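Local coordinates for protein cytosine deaminase (Klebsiella pneumoniae, PDB 4R85) that probably catalyses the hydrolytic deamination of 5-methylcytosine and cytosine at an iron-containing active site of the amidohydrolase fold, at residues S73-F77 / H276-F281; T242-Y248 / R287-R292. All blocks are in the same frame, centred on the assembly; numbering follows the deposited sequence.

Interaction 1. Residues S73-F77 / H276-F281; sequences SGTLF and HLQGRF. With 17E (5-methylcytosine), chain G.
R280 lays one face of its guanidinium against the backbone of G74, whose CA sits 3.9 Å above the plane and over its centre, with the carbonyl end of S73 nearer the rim. A bend at chi2 (-81°) folds the arginine back along its own segment, where its edge meets the last turn of helix 271-277: NE donates to H276 O at 2.8 Å, the nitrogen nearly in line with the C=O and the oxygen near the guanidinium plane, and NH2 adds a weak second bond to the same oxygen. G74 O lies 3.1 Å from R280 NE, but the angle is too poor for a hydrogen bond between them. The same G74 oxygen touches L277 CD2 at 3.4 Å and lies over one face of the H276 imidazole. Farther along, the T75 methyl reaches the other segment: the T75 and F281 side chains cross at about a right angle, with T75 CG2 3.9 Å from F281 CZ, and CG2 also meets R280 CB. The T75 hydroxyl, held between the backbone N and carbonyl carbon (chi1 63°), is thereby placed to N-cap helix 76-87 at E78 N. F281 CZ then comes in near the plane of the F77 ring at its edge, 4.1 Å from F77 CD1. L76 lines the pocket, its CD1 3.4 Å from N3 of 5-methylcytosine, and its carbonyl receives W314 NE1. One water joins the two helix ends, accepting from L76 N and donating to L277 O, each at 2.8 Å. The segments share no direct hydrogen bond that the geometry settles, so their union rests largely on flat packing, apolar contact and this water, which together connect the pocket wall at L76 to the end of helix 271-277.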
loop_
_atom_site.group_PDB
_atom_site.type_symbol
_atom_site.label_atom_id
_atom_site.label_comp_id
_atom_site.label_asym_id
_atom_site.label_seq_id
_atom_site.Cartn_x
_atom_site.Cartn_y
_atom_site.Cartn_z
ATOM N N SER A 73 0.247 -20.822 5.618
ATOM C CA SER A 73 -0.527 -20.824 4.389
ATOM C C SER A 73 -1.105 -19.443 4.088
ATOM O O SER A 73 -1.567 -19.197 2.977
ATOM C CB SER A 73 -1.657 -21.850 4.475
ATOM O OG SER A 73 -2.605 -21.484 5.475
ATOM N N GLY A 74 -1.080 -18.559 5.085
ATOM C CA GLY A 74 -1.648 -17.228 4.970
ATOM C C GLY A 74 -3.149 -17.231 4.747
ATOM O O GLY A 74 -3.676 -16.394 3.992
ATOM N N THR A 75 -3.839 -18.180 5.380
ATOM C CA THR A 75 -5.291 -18.300 5.248
ATOM C C THR A 75 -6.022 -17.934 6.533
ATOM O O THR A 75 -5.445 -17.973 7.633
ATOM C CB THR A 75 -5.742 -19.714 4.824
ATOM O OG1 THR A 75 -5.377 -20.670 5.833
ATOM C CG2 THR A 75 -5.102 -20.118 3.503
ATOM N N LEU A 76 -7.288 -17.559 6.373
ATOM C CA LEU A 76 -8.173 -17.296 7.499
ATOM C C LEU A 76 -8.199 -18.511 8.420
ATOM O O LEU A 76 -8.103 -18.385 9.640
ATOM C CB LEU A 76 -9.592 -17.020 6.997
ATOM C CG LEU A 76 -10.658 -16.909 8.079
ATOM C CD1 LEU A 76 -10.361 -15.717 8.990
ATOM C CD2 LEU A 76 -12.062 -16.795 7.461
ATOM N N PHE A 77 -8.328 -19.692 7.826
ATOM C CA PHE A 77 -8.554 -20.902 8.620
ATOM C C PHE A 77 -7.340 -21.350 9.417
ATOM O O PHE A 77 -7.481 -21.730 10.580
ATOM C CB PHE A 77 -9.100 -22.037 7.752
ATOM C CG PHE A 77 -10.291 -21.627 6.927
ATOM C CD1 PHE A 77 -10.242 -21.649 5.542
ATOM C CD2 PHE A 77 -11.445 -21.171 7.547
ATOM C CE1 PHE A 77 -11.341 -21.243 4.787
ATOM C CE2 PHE A 77 -12.538 -20.768 6.804
ATOM C CZ PHE A 77 -12.485 -20.805 5.420
ATOM N N HIS A 276 -4.446 -10.156 1.423
ATOM C CA HIS A 276 -3.541 -11.171 1.971
ATOM C C HIS A 276 -4.243 -12.523 2.198
ATOM O O HIS A 276 -3.735 -13.562 1.796
ATOM C CB HIS A 276 -2.925 -10.637 3.278
ATOM C CG HIS A 276 -2.213 -11.668 4.100
ATOM N ND1 HIS A 276 -1.070 -12.312 3.673
ATOM C CD2 HIS A 276 -2.464 -12.133 5.349
ATOM C CE1 HIS A 276 -0.664 -13.151 4.611
ATOM N NE2 HIS A 276 -1.491 -13.061 5.639
ATOM N N LEU A 277 -5.415 -12.503 2.827
ATOM C CA LEU A 277 -6.102 -13.742 3.204
ATOM C C LEU A 277 -6.979 -14.327 2.096
ATOM O O LEU A 277 -7.240 -15.522 2.078
ATOM C CB LEU A 277 -6.984 -13.522 4.438
ATOM C CG LEU A 277 -6.307 -13.172 5.759
ATOM C CD1 LEU A 277 -7.365 -13.096 6.834
ATOM C CD2 LEU A 277 -5.247 -14.235 6.125
ATOM N N GLN A 278 -7.462 -13.484 1.195
ATOM C CA GLN A 278 -8.357 -13.954 0.134
ATOM C C GLN A 278 -7.570 -14.299 -1.122
ATOM O O GLN A 278 -6.387 -13.954 -1.252
ATOM C CB GLN A 278 -9.422 -12.887 -0.199
ATOM C CG GLN A 278 -10.218 -12.402 1.007
ATOM C CD GLN A 278 -10.930 -13.526 1.730
ATOM O OE1 GLN A 278 -11.625 -14.332 1.109
ATOM N NE2 GLN A 278 -10.757 -13.592 3.052
ATOM N N GLY A 279 -8.239 -14.961 -2.065
ATOM C CA GLY A 279 -7.586 -15.403 -3.287
ATOM C C GLY A 279 -6.632 -16.569 -3.079
ATOM O O GLY A 279 -5.931 -16.965 -4.006
ATOM N N ARG A 280 -6.606 -17.134 -1.872
ATOM C CA ARG A 280 -5.654 -18.211 -1.553
ATOM C C ARG A 280 -6.059 -19.571 -2.097
ATOM O O ARG A 280 -5.256 -20.508 -2.113
ATOM C CB ARG A 280 -5.474 -18.333 -0.037
ATOM C CG ARG A 280 -4.797 -17.124 0.619
ATOM C CD ARG A 280 -3.277 -17.185 0.467
ATOM N NE ARG A 280 -2.630 -16.039 1.101
ATOM C CZ ARG A 280 -1.317 -15.890 1.211
ATOM N NH1 ARG A 280 -0.500 -16.817 0.719
ATOM N NH2 ARG A 280 -0.819 -14.809 1.804
ATOM N N PHE A 281 -7.314 -19.698 -2.515
ATOM C CA PHE A 281 -7.797 -20.970 -3.027
ATOM C C PHE A 281 -8.014 -20.933 -4.534
ATOM O O PHE A 281 -8.526 -21.891 -5.118
ATOM C CB PHE A 281 -9.057 -21.394 -2.268
ATOM C CG PHE A 281 -8.839 -21.489 -0.784
ATOM C CD1 PHE A 281 -9.273 -20.481 0.062
ATOM C CD2 PHE A 281 -8.132 -22.558 -0.247
ATOM C CE1 PHE A 281 -9.037 -20.555 1.431
ATOM C CE2 PHE A 281 -7.898 -22.643 1.110
ATOM C CZ PHE A 281 -8.350 -21.644 1.954
HETATM N N1 17E G . -10.613 -13.672 12.851
HETATM C C2 17E G . -11.373 -13.698 11.756
HETATM O O2 17E G . -12.410 -14.591 11.676
HETATM N N3 17E G . -11.153 -12.869 10.730
HETATM C C4 17E G . -10.143 -11.984 10.777
HETATM N N4 17E G . -9.916 -11.105 9.675
HETATM C C5 17E G . -9.321 -11.919 11.905
HETATM C C6 17E G . -9.592 -12.797 12.950
HETATM C CM5 17E G . -8.195 -10.937 11.974
HETATM O O HOH W 1 -8.404 -17.373 3.803
#

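Interaction 2. Residues T242-Y248 / R287-R292; sequences TCAMGSY and RRGVTR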
loop_
_atom_site.group_PDB
_atom_site.type_symbol
_atom_site.label_atom_id
_atom_site.label_comp_id
_atom_site.label_asym_id
_atom_site.label_seq_id
_atom_site.Cartn_x
_atom_site.Cartn_y
_atom_site.Cartn_z
ATOM N N THR A 242 -17.295 -8.446 4.017
ATOM C CA THR A 242 -18.215 -9.088 3.095
ATOM C C THR A 242 -17.452 -9.503 1.845
ATOM O O THR A 242 -17.855 -9.180 0.737
ATOM C CB THR A 242 -19.386 -8.136 2.759
ATOM O OG1 THR A 242 -18.878 -6.859 2.343
ATOM C CG2 THR A 242 -20.238 -7.931 4.009
ATOM N N CYS A 243 -16.339 -10.232 2.035
ATOM C CA CYS A 243 -15.454 -10.603 0.929
ATOM C C CYS A 243 -16.166 -11.386 -0.177
ATOM O O CYS A 243 -15.876 -11.207 -1.366
ATOM C CB CYS A 243 -14.269 -11.417 1.448
ATOM S SG CYS A 243 -13.319 -10.543 2.718
ATOM N N ALA A 244 -17.081 -12.266 0.216
ATOM C CA ALA A 244 -17.836 -13.050 -0.767
ATOM C C ALA A 244 -18.576 -12.168 -1.784
ATOM O O ALA A 244 -18.789 -12.581 -2.924
ATOM C CB ALA A 244 -18.812 -13.992 -0.060
ATOM N N MET A 245 -18.978 -10.964 -1.383
ATOM C CA MET A 245 -19.656 -10.080 -2.327
ATOM C C MET A 245 -18.772 -9.796 -3.548
ATOM O O MET A 245 -19.263 -9.656 -4.660
ATOM C CB MET A 245 -20.102 -8.771 -1.671
ATOM C CG MET A 245 -21.017 -7.964 -2.578
ATOM S SD MET A 245 -21.098 -6.229 -2.089
ATOM C CE MET A 245 -21.720 -6.425 -0.432
ATOM N N GLY A 246 -17.460 -9.745 -3.345
ATOM C CA GLY A 246 -16.539 -9.603 -4.463
ATOM C C GLY A 246 -16.504 -10.791 -5.415
ATOM O O GLY A 246 -15.868 -10.726 -6.467
ATOM N N SER A 247 -17.188 -11.877 -5.057
ATOM C CA SER A 247 -17.321 -13.013 -5.960
ATOM C C SER A 247 -18.782 -13.356 -6.312
ATOM O O SER A 247 -19.028 -14.368 -6.973
ATOM C CB SER A 247 -16.633 -14.248 -5.352
ATOM O OG SER A 247 -15.249 -13.996 -5.121
ATOM N N TYR A 248 -19.750 -12.539 -5.873
ATOM C CA TYR A 248 -21.164 -12.885 -6.086
ATOM C C TYR A 248 -21.544 -12.935 -7.557
ATOM O O TYR A 248 -20.983 -12.222 -8.396
ATOM C CB TYR A 248 -22.134 -11.902 -5.399
ATOM C CG TYR A 248 -22.338 -12.111 -3.917
ATOM C CD1 TYR A 248 -21.910 -13.282 -3.289
ATOM C CD2 TYR A 248 -22.961 -11.138 -3.142
ATOM C CE1 TYR A 248 -22.093 -13.460 -1.928
ATOM C CE2 TYR A 248 -23.149 -11.309 -1.782
ATOM C CZ TYR A 248 -22.710 -12.471 -1.182
ATOM O OH TYR A 248 -22.896 -12.637 0.174
ATOM N N ARG A 287 -8.271 -13.946 -7.816
ATOM C CA ARG A 287 -9.215 -12.878 -7.471
ATOM C C ARG A 287 -8.686 -11.959 -6.363
ATOM O O ARG A 287 -7.903 -12.373 -5.505
ATOM C CB ARG A 287 -10.597 -13.444 -7.091
ATOM C CG ARG A 287 -10.729 -13.966 -5.636
ATOM C CD ARG A 287 -12.023 -14.786 -5.482
ATOM N NE ARG A 287 -11.961 -15.984 -6.331
ATOM C CZ ARG A 287 -13.019 -16.663 -6.768
ATOM N NH1 ARG A 287 -14.248 -16.278 -6.442
ATOM N NH2 ARG A 287 -12.845 -17.735 -7.537
ATOM N N ARG A 288 -9.125 -10.705 -6.379
ATOM C CA ARG A 288 -8.745 -9.763 -5.339
ATOM C C ARG A 288 -9.379 -10.136 -4.012
ATOM O O ARG A 288 -8.740 -10.019 -2.964
ATOM C CB ARG A 288 -9.164 -8.340 -5.731
ATOM C CG ARG A 288 -8.370 -7.820 -6.925
ATOM C CD ARG A 288 -9.008 -6.594 -7.649
ATOM N NE ARG A 288 -8.183 -6.334 -8.823
ATOM C CZ ARG A 288 -7.638 -5.168 -9.142
ATOM N NH1 ARG A 288 -7.882 -4.081 -8.417
ATOM N NH2 ARG A 288 -6.861 -5.102 -10.213
ATOM N N GLY A 289 -10.655 -10.526 -4.065
ATOM C CA GLY A 289 -11.381 -10.985 -2.890
ATOM C C GLY A 289 -11.859 -9.911 -1.932
ATOM O O GLY A 289 -12.134 -10.192 -0.766
ATOM N N VAL A 290 -11.968 -8.675 -2.417
ATOM C CA VAL A 290 -12.420 -7.572 -1.589
ATOM C C VAL A 290 -13.863 -7.240 -1.971
ATOM O O VAL A 290 -14.258 -7.427 -3.116
ATOM C CB VAL A 290 -11.482 -6.352 -1.772
ATOM C CG1 VAL A 290 -12.008 -5.121 -1.066
ATOM C CG2 VAL A 290 -10.081 -6.704 -1.272
ATOM N N THR A 291 -14.655 -6.795 -1.004
ATOM C CA THR A 291 -16.049 -6.434 -1.255
ATOM C C THR A 291 -16.177 -5.276 -2.275
ATOM O O THR A 291 -15.175 -4.663 -2.687
ATOM C CB THR A 291 -16.771 -6.101 0.081
ATOM O OG1 THR A 291 -18.188 -6.070 -0.124
ATOM C CG2 THR A 291 -16.294 -4.767 0.656
ATOM N N ARG A 292 -17.404 -4.973 -2.688
ATOM C CA ARG A 292 -17.603 -4.012 -3.784
ATOM C C ARG A 292 -17.729 -2.597 -3.235
ATOM O O ARG A 292 -18.790 -1.983 -3.311
ATOM C CB ARG A 292 -18.840 -4.381 -4.598
ATOM C CG ARG A 292 -18.837 -5.822 -5.099
ATOM C CD ARG A 292 -19.975 -6.045 -6.099
ATOM N NE ARG A 292 -20.052 -7.454 -6.488
ATOM C CZ ARG A 292 -20.755 -7.928 -7.508
ATOM N NH1 ARG A 292 -20.761 -9.230 -7.752
ATOM N NH2 ARG A 292 -21.457 -7.113 -8.282
HETATM O O HOH W 2 -12.829 -9.971 -6.452
#
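T291 and T242 join hydroxyl to hydroxyl, T291 OG1 donating to T242 OG1 at 2.7 Å, where two loops at the C-terminal side of the amidohydrolase TIM barrel pack together. Segment 242-248 follows strand 237-240 and winds into a 3-10 turn; segment 287-292 leads into helix 293-298. Setting its hydroxyl anti to the backbone N (chi1 -166°), T291 also brings OG1 to within 3.5 Å of M245 SD. R292 runs extended from CG to NE past the M245 side chain, its CG 3.8 Å from the sulfur, and delivers its polar edge to the turn. There R292 NE gives M245 O a 3.0 Å bond, from 41° out of the carbonyl plane, while Y248 N reaches the same oxygen from the opposite face. R292 NH1 adds a weak bond to this acceptor and has a further one in N250 OD1, and W284 of the second subunit makes a cation-pi contact with the arginine. Two residues on from M245, R287 NH1 donates to S247 OG at 2.8 Å, the hydroxyl lying nearly in the guanidinium plane; R287 NE is paired with D282 in a salt bridge. The Y248 ring leans over the backbone of M245, whose CA is above its centre, and its hydroxyl bonds to S218 O. Between M245 and S247 the backbones come close at G246, whose CA makes a C-H...O contact with V290 O. A water donates to G246 O and accepts from G289 N, satisfying both. The exception is G289 O: buried here with no hydrogen-bonding partner in the model, it lies against the cysteine side chain, 3.3 Å from C243 CB.

The centres of interactions 1 and 2 lie about 13 Å apart, on the same side of the chain's centre and within one amidohydrolase barrel. Along the chain their segments alternate: 73-77, 242-248, 276-281, 287-292. The later segments of both run from the end of helix 271-277 through the connection to helix 293-298, and here the contacts meet directly, Q278 CG packing on G289 O, and G279 on R287. This stretch of chain thus rests on the loop entering helix 76-87 in one contact and the loop after strand 237-240 in the other. Both contacts touch the second subunit, and interaction 1 contributes L76 to the 5-methylcytosine pocket, so the substrate site and the subunit interface are close neighbours here.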